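Local atomic coordinates of transcriptional regulator (Saccharomonospora viridis, PDB entry 4JNN), a protein that probably acts as a TetR-family repressor that binds regulatory DNA, and holds benzamidine in a pocket of its helical regulatory domain. Residues Ile50-Leu55 with Pro112-Leu117; Asp75-Leu80 with Gly140-Gln145; Arg124-Ile129 with Arg153-Ile158. One frame throughout, in Å; residues are numbered along the deposited sequence.

Contact 1: Ile50-Leu55 with Pro112-Leu117; sequences ILLEAL and PKIRDL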
loop_
_atom_site.group_PDB
_atom_site.type_symbol
_atom_site.label_atom_id
_atom_site.label_comp_id
_atom_site.label_asym_id
_atom_site.label_seq_id
_atom_site.Cartn_x
_atom_site.Cartn_y
_atom_site.Cartn_z
ATOM N N ILE A 50 -10.649 9.433 17.406
ATOM C CA ILE A 50 -11.086 10.152 16.235
ATOM C C ILE A 50 -10.826 9.357 14.952
ATOM O O ILE A 50 -11.748 9.142 14.182
ATOM C CB ILE A 50 -10.503 11.558 16.129
ATOM C CG1 ILE A 50 -11.244 12.495 17.093
ATOM C CG2 ILE A 50 -10.677 12.026 14.683
ATOM C CD1 ILE A 50 -10.464 13.737 17.481
ATOM N N LEU A 51 -9.604 8.864 14.766
ATOM C CA LEU A 51 -9.305 8.089 13.577
ATOM C C LEU A 51 -10.151 6.806 13.591
ATOM O O LEU A 51 -10.726 6.455 12.596
ATOM C CB LEU A 51 -7.808 7.804 13.507
ATOM C CG LEU A 51 -7.276 6.790 12.497
ATOM C CD1 LEU A 51 -7.333 7.303 11.052
ATOM C CD2 LEU A 51 -5.857 6.428 12.880
ATOM N N LEU A 52 -10.261 6.138 14.742
ATOM C CA LEU A 52 -10.914 4.816 14.820
ATOM C C LEU A 52 -12.392 4.948 14.445
ATOM O O LEU A 52 -12.921 4.135 13.714
ATOM C CB LEU A 52 -10.729 4.177 16.205
ATOM C CG LEU A 52 -11.172 2.747 16.515
ATOM C CD1 LEU A 52 -10.261 1.655 15.906
ATOM C CD2 LEU A 52 -11.260 2.496 18.045
ATOM N N GLU A 53 -13.053 5.970 14.952
ATOM C CA GLU A 53 -14.489 6.153 14.677
ATOM C C GLU A 53 -14.770 6.708 13.300
ATOM O O GLU A 53 -15.777 6.377 12.719
ATOM C CB GLU A 53 -15.166 7.027 15.746
ATOM C CG GLU A 53 -15.195 6.389 17.124
ATOM C CD GLU A 53 -16.017 5.087 17.187
ATOM O OE1 GLU A 53 -16.937 4.870 16.362
ATOM O OE2 GLU A 53 -15.762 4.272 18.093
ATOM N N ALA A 54 -13.881 7.547 12.777
ATOM C CA ALA A 54 -14.069 8.102 11.427
ATOM C C ALA A 54 -13.917 6.969 10.451
ATOM O O ALA A 54 -14.724 6.818 9.570
ATOM C CB ALA A 54 -13.068 9.229 11.129
ATOM N N LEU A 55 -12.879 6.168 10.626
ATOM C CA LEU A 55 -12.694 4.948 9.863
ATOM C C LEU A 55 -13.868 3.919 9.949
ATOM O O LEU A 55 -14.318 3.374 8.942
ATOM C CB LEU A 55 -11.396 4.324 10.332
ATOM C CG LEU A 55 -11.025 2.916 9.953
ATOM C CD1 LEU A 55 -10.891 2.770 8.457
ATOM C CD2 LEU A 55 -9.741 2.491 10.676
ATOM N N PRO A 112 -3.274 -2.295 17.453
ATOM C CA PRO A 112 -4.134 -3.482 17.343
ATOM C C PRO A 112 -5.602 -3.133 17.104
ATOM O O PRO A 112 -6.266 -3.849 16.335
ATOM C CB PRO A 112 -3.941 -4.216 18.713
ATOM C CG PRO A 112 -2.647 -3.681 19.273
ATOM C CD PRO A 112 -2.591 -2.245 18.782
ATOM N N LYS A 113 -6.115 -2.035 17.681
ATOM C CA LYS A 113 -7.547 -1.667 17.438
ATOM C C LYS A 113 -7.816 -1.259 16.004
ATOM O O LYS A 113 -8.881 -1.582 15.450
ATOM C CB LYS A 113 -8.059 -0.565 18.365
ATOM C CG LYS A 113 -8.496 -1.003 19.748
ATOM C CD LYS A 113 -9.257 0.127 20.480
ATOM C CE LYS A 113 -8.360 1.342 20.746
ATOM N NZ LYS A 113 -8.683 2.158 21.961
ATOM N N ILE A 114 -6.864 -0.538 15.414
ATOM C CA ILE A 114 -6.985 -0.076 14.022
ATOM C C ILE A 114 -6.769 -1.299 13.112
ATOM O O ILE A 114 -7.491 -1.490 12.172
ATOM C CB ILE A 114 -5.995 1.086 13.706
ATOM C CG1 ILE A 114 -6.311 2.370 14.532
ATOM C CG2 ILE A 114 -5.905 1.385 12.218
ATOM C CD1 ILE A 114 -7.459 3.250 14.069
ATOM N N ARG A 115 -5.809 -2.147 13.474
ATOM C CA ARG A 115 -5.551 -3.421 12.816
ATOM C C ARG A 115 -6.781 -4.337 12.756
ATOM O O ARG A 115 -7.132 -4.837 11.688
ATOM C CB ARG A 115 -4.445 -4.163 13.566
ATOM C CG ARG A 115 -3.487 -4.871 12.642
ATOM C CD ARG A 115 -3.389 -6.356 12.898
ATOM N NE ARG A 115 -2.744 -6.669 14.170
ATOM C CZ ARG A 115 -3.372 -7.223 15.209
ATOM N NH1 ARG A 115 -4.667 -7.524 15.120
ATOM N NH2 ARG A 115 -2.704 -7.486 16.334
ATOM N N ASP A 116 -7.410 -4.569 13.917
ATOM C CA ASP A 116 -8.689 -5.308 13.986
ATOM C C ASP A 116 -9.734 -4.724 13.075
ATOM O O ASP A 116 -10.207 -5.382 12.150
ATOM C CB ASP A 116 -9.245 -5.261 15.396
ATOM C CG ASP A 116 -8.479 -6.154 16.329
ATOM O OD1 ASP A 116 -7.539 -6.823 15.823
ATOM O OD2 ASP A 116 -8.825 -6.205 17.549
ATOM N N LEU A 117 -10.074 -3.466 13.306
ATOM C CA LEU A 117 -11.104 -2.835 12.505
ATOM C C LEU A 117 -10.747 -2.997 11.009
ATOM O O LEU A 117 -11.607 -3.431 10.224
ATOM C CB LEU A 117 -11.341 -1.394 12.950
ATOM C CG LEU A 117 -12.459 -0.517 12.373
ATOM C CD1 LEU A 117 -12.455 0.809 13.100
ATOM C CD2 LEU A 117 -12.339 -0.245 10.887
#
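Leu52 meets three residues of the 112-117 turn in succession along its side chain. Its CB faces the end of Ile114, with CD1 of that residue 4.0 Å away. CG lies beside CD1 of Leu117. There the side chain forks: Leu52 CD1 points into the other helix and rests 3.5 Å from the backbone oxygen Lys113 O, with the delta methyls of Ile114 and Leu117 close by, while Leu52 CD2 is turned to the aliphatic part of Lys113 and comes within 3.9 Å of its CD. The lysine bends at chi3 (-64°), and its chain crosses the leucine nearly at a right angle; its CD and CE methylenes lie against Leu52 CD2 on the solvent-exposed side.

Ile114 works through a single methyl. Its CD1 lies 3.8 Å from Leu51 CD2, also touches CD1 of Leu52, and has Leu55 CD2 a little farther off: three leucines of one helix line its approach. Leu117 is stretched out, with CG opposite its backbone N (chi1 -174°) and the next torsion also extended, which carries both methyls across to the facing helix. Leu117 CD1 settles 3.4 Å from Leu52 O. Leu117 CD2 meets Leu55 CG at 3.5 Å, the two leucines reaching toward each other tip to tip.

The interface is therefore held by apolar packing between two segments that run almost parallel, 7° apart, with their axes 10.5 Å from each other. Helix 93-108 packs on the same residues, Val104 touching both Leu55 and Ile114 and Trp101 touching Leu55. On its other flank, helix 47-69 sends Ile50 against Ala12 of helix 3-19, which places this turn between the DNA-binding helices and the regulatory bundle.

Contact 2: Asp75-Leu80 with Gly140-Gln145; sequences DARERL and GVFRDQ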
loop_
_atom_site.group_PDB
_atom_site.type_symbol
_atom_site.label_atom_id
_atom_site.label_comp_id
_atom_site.label_asym_id
_atom_site.label_seq_id
_atom_site.Cartn_x
_atom_site.Cartn_y
_atom_site.Cartn_z
ATOM N N ASP A 75 -25.861 -11.119 -12.997
ATOM C CA ASP A 75 -24.753 -11.519 -13.837
ATOM C C ASP A 75 -23.368 -11.389 -13.136
ATOM O O ASP A 75 -22.834 -10.280 -12.961
ATOM C CB ASP A 75 -24.807 -10.720 -15.130
ATOM C CG ASP A 75 -23.925 -11.310 -16.202
ATOM O OD1 ASP A 75 -24.473 -11.888 -17.174
ATOM O OD2 ASP A 75 -22.691 -11.215 -16.072
ATOM N N ALA A 76 -22.798 -12.545 -12.787
ATOM C CA ALA A 76 -21.569 -12.665 -11.978
ATOM C C ALA A 76 -20.320 -11.941 -12.476
ATOM O O ALA A 76 -19.349 -11.791 -11.732
ATOM C CB ALA A 76 -21.230 -14.131 -11.779
ATOM N N ARG A 77 -20.352 -11.517 -13.729
ATOM C CA ARG A 77 -19.218 -10.922 -14.396
ATOM C C ARG A 77 -19.373 -9.425 -14.287
ATOM O O ARG A 77 -18.403 -8.702 -14.109
ATOM C CB ARG A 77 -19.256 -11.318 -15.861
ATOM C CG ARG A 77 -17.912 -11.630 -16.490
ATOM C CD ARG A 77 -17.853 -11.114 -17.927
ATOM N NE ARG A 77 -17.567 -9.674 -17.943
ATOM C CZ ARG A 77 -17.535 -8.903 -19.029
ATOM N NH1 ARG A 77 -17.773 -9.421 -20.239
ATOM N NH2 ARG A 77 -17.257 -7.606 -18.899
ATOM N N GLU A 78 -20.612 -8.964 -14.426
ATOM C CA GLU A 78 -20.928 -7.550 -14.284
ATOM C C GLU A 78 -20.729 -7.150 -12.824
ATOM O O GLU A 78 -20.284 -6.035 -12.551
ATOM C CB GLU A 78 -22.357 -7.270 -14.799
ATOM C CG GLU A 78 -22.850 -5.818 -14.812
ATOM C CD GLU A 78 -22.003 -4.829 -15.626
ATOM O OE1 GLU A 78 -21.291 -5.215 -16.611
ATOM O OE2 GLU A 78 -22.061 -3.623 -15.268
ATOM N N ARG A 79 -21.041 -8.073 -11.906
ATOM C CA ARG A 79 -20.857 -7.878 -10.459
ATOM C C ARG A 79 -19.374 -7.631 -10.196
ATOM O O ARG A 79 -18.987 -6.606 -9.617
ATOM C CB ARG A 79 -21.301 -9.113 -9.672
ATOM C CG ARG A 79 -22.796 -9.249 -9.468
ATOM C CD ARG A 79 -23.116 -10.456 -8.606
ATOM N NE ARG A 79 -22.968 -10.111 -7.207
ATOM C CZ ARG A 79 -23.953 -9.645 -6.431
ATOM N NH1 ARG A 79 -25.172 -9.474 -6.909
ATOM N NH2 ARG A 79 -23.712 -9.346 -5.162
ATOM N N LEU A 80 -18.554 -8.562 -10.675
ATOM C CA LEU A 80 -17.150 -8.483 -10.461
ATOM C C LEU A 80 -16.577 -7.231 -11.120
ATOM O O LEU A 80 -15.723 -6.566 -10.546
ATOM C CB LEU A 80 -16.494 -9.726 -10.992
ATOM C CG LEU A 80 -15.142 -9.986 -10.374
ATOM C CD1 LEU A 80 -15.287 -10.772 -9.079
ATOM C CD2 LEU A 80 -14.319 -10.741 -11.392
ATOM N N GLY A 140 -20.585 -21.391 -14.875
ATOM C CA GLY A 140 -19.667 -21.729 -15.952
ATOM C C GLY A 140 -19.132 -20.531 -16.719
ATOM O O GLY A 140 -18.499 -20.709 -17.754
ATOM N N VAL A 141 -19.383 -19.313 -16.230
ATOM C CA VAL A 141 -18.841 -18.086 -16.854
ATOM C C VAL A 141 -17.378 -17.818 -16.436
ATOM O O VAL A 141 -16.656 -17.101 -17.146
ATOM C CB VAL A 141 -19.766 -16.840 -16.673
ATOM C CG1 VAL A 141 -19.155 -15.584 -17.287
ATOM C CG2 VAL A 141 -21.111 -17.084 -17.334
ATOM N N PHE A 142 -16.949 -18.421 -15.320
ATOM C CA PHE A 142 -15.568 -18.291 -14.793
ATOM C C PHE A 142 -14.876 -19.659 -14.723
ATOM O O PHE A 142 -15.531 -20.669 -14.499
ATOM C CB PHE A 142 -15.556 -17.705 -13.361
ATOM C CG PHE A 142 -16.044 -16.281 -13.239
ATOM C CD1 PHE A 142 -16.070 -15.419 -14.315
ATOM C CD2 PHE A 142 -16.407 -15.782 -11.996
ATOM C CE1 PHE A 142 -16.490 -14.101 -14.173
ATOM C CE2 PHE A 142 -16.825 -14.468 -11.846
ATOM C CZ PHE A 142 -16.871 -13.624 -12.941
ATOM N N ARG A 143 -13.550 -19.668 -14.840
ATOM C CA ARG A 143 -12.734 -20.892 -14.769
ATOM C C ARG A 143 -12.676 -21.498 -13.375
ATOM O O ARG A 143 -12.753 -20.787 -12.400
ATOM C CB ARG A 143 -11.321 -20.578 -15.237
ATOM C CG ARG A 143 -11.274 -19.833 -16.570
ATOM C CD ARG A 143 -9.893 -19.846 -17.229
ATOM N NE ARG A 143 -8.910 -19.136 -16.415
ATOM C CZ ARG A 143 -8.019 -19.732 -15.628
ATOM N NH1 ARG A 143 -7.971 -21.057 -15.564
ATOM N NH2 ARG A 143 -7.173 -19.005 -14.916
ATOM N N ASP A 144 -12.529 -22.810 -13.267
ATOM C CA ASP A 144 -12.542 -23.437 -11.941
ATOM C C ASP A 144 -11.168 -23.411 -11.279
ATOM O O ASP A 144 -10.480 -24.436 -11.213
ATOM C CB ASP A 144 -13.087 -24.883 -11.991
ATOM C CG ASP A 144 -13.075 -25.576 -10.609
ATOM O OD1 ASP A 144 -12.374 -25.087 -9.678
ATOM O OD2 ASP A 144 -13.749 -26.618 -10.449
ATOM N N GLN A 145 -10.756 -22.253 -10.794
ATOM C CA GLN A 145 -9.520 -22.185 -10.025
ATOM C C GLN A 145 -9.890 -21.916 -8.575
ATOM O O GLN A 145 -11.027 -21.496 -8.298
ATOM C CB GLN A 145 -8.600 -21.101 -10.568
ATOM C CG GLN A 145 -8.120 -21.362 -11.980
#
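Ala76 O is approached by two groups: Leu80 N donates a weak helical hydrogen bond to it, and the aromatic ring of Phe142 brings CZ to within 3.3 Å. The oxygen comes in obliquely to the ring, and the same ring carbon also lies near the backbone of Arg77. Asp75, at the N-cap of helix 76-86, accepts through OD2 weak bonds from Arg77 N (3.3 Å) and Glu78 N (3.5 Å), which covers two amides of the first turn.

Phe142 carries most of the contact. With CG placed beside the backbone N (chi1 -66°), its ring projects from the loop against the opening turn of helix 76-86. Arg77 CG sits at the ring's edge, close to its plane, 3.7 Å from CE1; the arginine chain then runs across the phenylalanine and bends away at chi2 and chi3. Its CG packs on the ring while the end of the chain leads away, and NE has a long, weak ion pair with Glu186. Leu80 CD2 reaches Phe142 CZ at 4.2 Å in an oblique approach, and Ala76 CB lies at a comparable distance from CE2. Val141 adds a looser touch, its CG1 4.2 Å from Arg77 CG.

Around these residues, Leu80 also packs on Thr132 and Ile133 of helix 112-138. The loop is held by backbone bonds between Val141 and Glu191 and between Arg143 and Ile189, near the modelled end of the chain.

Two helix-end motifs lie near each other here, bridged by Phe142. A side-chain N-cap opens helix 76-86, and a Schellman motif, with Gly140 at positive phi, closes helix 112-138; Phe142, two residues beyond that glycine, packs on the first turn of helix 76-86 in the all-helical regulatory domain of this TetR-family protein.

Contact 3: Arg124-Ile129 with Arg153-Ile158; sequences RWYQTI and RLSALI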
loop_
_atom_site.group_PDB
_atom_site.type_symbol
_atom_site.label_atom_id
_atom_site.label_comp_id
_atom_site.label_asym_id
_atom_site.label_seq_id
_atom_site.Cartn_x
_atom_site.Cartn_y
_atom_site.Cartn_z
ATOM N N ARG A 124 -14.313 -8.752 4.988
ATOM C CA ARG A 124 -15.662 -8.732 4.502
ATOM C C ARG A 124 -15.771 -8.547 2.979
ATOM O O ARG A 124 -16.650 -9.117 2.332
ATOM C CB ARG A 124 -16.395 -7.597 5.191
ATOM C CG ARG A 124 -17.817 -7.381 4.688
ATOM C CD ARG A 124 -18.466 -6.287 5.542
ATOM N NE ARG A 124 -19.882 -6.547 5.771
ATOM C CZ ARG A 124 -20.635 -5.843 6.628
ATOM N NH1 ARG A 124 -20.082 -4.834 7.330
ATOM N NH2 ARG A 124 -21.933 -6.149 6.787
ATOM N N TRP A 125 -14.897 -7.710 2.433
ATOM C CA TRP A 125 -14.909 -7.331 1.046
ATOM C C TRP A 125 -14.207 -8.452 0.284
ATOM O O TRP A 125 -14.655 -8.907 -0.746
ATOM C CB TRP A 125 -14.211 -5.956 0.914
ATOM C CG TRP A 125 -13.880 -5.587 -0.471
ATOM C CD1 TRP A 125 -14.742 -5.120 -1.457
ATOM C CD2 TRP A 125 -12.583 -5.669 -1.070
ATOM N NE1 TRP A 125 -14.024 -4.924 -2.657
ATOM C CE2 TRP A 125 -12.702 -5.236 -2.425
ATOM C CE3 TRP A 125 -11.314 -6.039 -0.581
ATOM C CZ2 TRP A 125 -11.590 -5.193 -3.300
ATOM C CZ3 TRP A 125 -10.227 -5.983 -1.440
ATOM C CH2 TRP A 125 -10.366 -5.562 -2.782
ATOM N N TYR A 126 -13.130 -8.967 0.831
ATOM C CA TYR A 126 -12.542 -10.130 0.254
ATOM C C TYR A 126 -13.507 -11.347 0.122
ATOM O O TYR A 126 -13.492 -12.013 -0.919
ATOM C CB TYR A 126 -11.371 -10.490 1.131
ATOM C CG TYR A 126 -10.704 -11.780 0.828
ATOM C CD1 TYR A 126 -9.796 -11.879 -0.235
ATOM C CD2 TYR A 126 -10.906 -12.891 1.653
ATOM C CE1 TYR A 126 -9.151 -13.058 -0.496
ATOM C CE2 TYR A 126 -10.266 -14.078 1.401
ATOM C CZ TYR A 126 -9.363 -14.144 0.327
ATOM O OH TYR A 126 -8.667 -15.325 0.053
ATOM N N GLN A 127 -14.292 -11.654 1.170
ATOM C CA GLN A 127 -15.339 -12.707 1.129
ATOM C C GLN A 127 -16.376 -12.503 0.013
ATOM O O GLN A 127 -16.856 -13.476 -0.575
ATOM C CB GLN A 127 -16.118 -12.848 2.462
ATOM C CG GLN A 127 -15.378 -13.539 3.625
ATOM C CD GLN A 127 -14.486 -14.697 3.163
ATOM O OE1 GLN A 127 -13.337 -14.839 3.611
ATOM N NE2 GLN A 127 -15.020 -15.529 2.260
ATOM N N THR A 128 -16.692 -11.237 -0.231
ATOM C CA THR A 128 -17.529 -10.757 -1.292
ATOM C C THR A 128 -16.862 -11.055 -2.650
ATOM O O THR A 128 -17.546 -11.458 -3.575
ATOM C CB THR A 128 -17.764 -9.225 -1.115
ATOM O OG1 THR A 128 -18.726 -8.980 -0.068
ATOM C CG2 THR A 128 -18.331 -8.636 -2.347
ATOM N N ILE A 129 -15.545 -10.862 -2.769
ATOM C CA ILE A 129 -14.845 -11.148 -4.015
ATOM C C ILE A 129 -14.915 -12.610 -4.346
ATOM O O ILE A 129 -15.329 -12.981 -5.462
ATOM C CB ILE A 129 -13.334 -10.756 -4.000
ATOM C CG1 ILE A 129 -13.124 -9.247 -3.823
ATOM C CG2 ILE A 129 -12.677 -11.192 -5.295
ATOM C CD1 ILE A 129 -13.944 -8.438 -4.824
ATOM N N ARG A 153 -5.225 -12.829 -5.304
ATOM C CA ARG A 153 -4.553 -12.177 -6.437
ATOM C C ARG A 153 -5.234 -10.874 -6.805
ATOM O O ARG A 153 -4.577 -9.828 -6.891
ATOM C CB ARG A 153 -4.569 -13.077 -7.667
ATOM C CG ARG A 153 -3.578 -12.664 -8.747
ATOM C CD ARG A 153 -3.120 -13.895 -9.501
ATOM N NE ARG A 153 -2.269 -14.778 -8.701
ATOM C CZ ARG A 153 -1.763 -15.930 -9.159
ATOM N NH1 ARG A 153 -0.999 -16.692 -8.381
ATOM N NH2 ARG A 153 -2.048 -16.349 -10.398
ATOM N N LEU A 154 -6.556 -10.958 -6.988
ATOM C CA LEU A 154 -7.341 -9.875 -7.520
ATOM C C LEU A 154 -7.341 -8.698 -6.574
ATOM O O LEU A 154 -7.104 -7.558 -6.985
ATOM C CB LEU A 154 -8.746 -10.357 -7.829
ATOM C CG LEU A 154 -9.698 -9.294 -8.336
ATOM C CD1 LEU A 154 -9.133 -8.533 -9.524
ATOM C CD2 LEU A 154 -10.958 -10.030 -8.701
ATOM N N SER A 155 -7.504 -8.974 -5.290
ATOM C CA SER A 155 -7.502 -7.909 -4.314
ATOM C C SER A 155 -6.087 -7.331 -4.031
ATOM O O SER A 155 -5.931 -6.140 -3.818
ATOM C CB SER A 155 -8.123 -8.455 -3.051
ATOM O OG SER A 155 -7.159 -9.266 -2.447
ATOM N N ALA A 156 -5.060 -8.162 -4.036
ATOM C CA ALA A 156 -3.671 -7.655 -4.045
ATOM C C ALA A 156 -3.383 -6.766 -5.253
ATOM O O ALA A 156 -2.720 -5.714 -5.125
ATOM C CB ALA A 156 -2.667 -8.824 -3.979
ATOM N N LEU A 157 -3.884 -7.150 -6.423
ATOM C CA LEU A 157 -3.696 -6.339 -7.652
ATOM C C LEU A 157 -4.372 -4.937 -7.591
ATOM O O LEU A 157 -3.799 -3.883 -7.989
ATOM C CB LEU A 157 -4.260 -7.102 -8.855
ATOM C CG LEU A 157 -3.738 -6.650 -10.242
ATOM C CD1 LEU A 157 -2.259 -6.910 -10.473
ATOM C CD2 LEU A 157 -4.547 -7.210 -11.410
ATOM N N ILE A 158 -5.594 -4.919 -7.093
ATOM C CA ILE A 158 -6.313 -3.680 -6.921
ATOM C C ILE A 158 -5.549 -2.724 -6.002
ATOM O O ILE A 158 -5.421 -1.541 -6.305
ATOM C CB ILE A 158 -7.684 -3.977 -6.291
ATOM C CG1 ILE A 158 -8.585 -4.634 -7.365
ATOM C CG2 ILE A 158 -8.204 -2.723 -5.601
ATOM C CD1 ILE A 158 -9.928 -5.167 -6.869
#
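Helix segments 124-129 and 153-158 cross at 125°, with axes 10.6 Å apart, and come nearest at Tyr126 and Ser155, whose CA atoms are 7.2 Å from each other. Trp125 spans much of this gap with the six-membered part of its indole. Its CG lies opposite the backbone N (chi1 167°), which sends the ring toward the other helix. Ser155 CB then stands 3.6 Å from CZ3 and nearly as close to CH2, approaching obliquely. Ile158 meets the ring differently: its CD1 comes to the edge, in the plane of the indole, 3.9 Å from CZ2. One face of the same ring is covered from within its own helix by Ile129, whose CG1 is poised 4.3 Å above the plane over the ring centre. The other branch of that isoleucine, CG2, touches Leu154 CD2 at 4.0 Å.

Ser155 presents CB to the tryptophan, while its hydroxyl is engaged elsewhere. At chi1 76° the OG is tucked between backbone N and carbonyl carbon, within hydrogen-bonding distance of Ala151 O and Thr152 O of its own helix, which would share its one proton; it also bonds with Tyr122 OH. Tyr126 brings CD1 only to 4.3 Å from Ser155 OG; its own hydroxyl bonds with Thr152 OG1, and Lys169 of the second subunit makes a cation-pi contact with its ring.

Between the two segments the contact is therefore apolar, while the buried hydroxyls are satisfied by neighbouring residues. Trp125 lines the benzamidine pocket, as does Tyr122, so the edge and face packing on the indole, together with the Ser155 bond to Tyr122, would help fix two aromatic walls of that site.

In the fold
Contacts 1 and 3 both use helix 112-138, near its start and around its middle, with centres 20 Å apart and no direct touch. Contact 2 begins in helix 76-86 and ends in the loop after helix 112-138; its centre is 14 Å from that of contact 3, which it meets through Leu80 CD1 and Ile129 O, 4.2 Å apart. Contacts 1 and 2 lie 33 Å apart on opposite sides of the chain's centre. Along the sequence contact 1 closes before contact 3 opens, whereas contact 2 interleaves with both. One long helix thus packs on helix 47-69 near its start, lines the benzamidine pocket along its middle, and ends at the loop of contact 2.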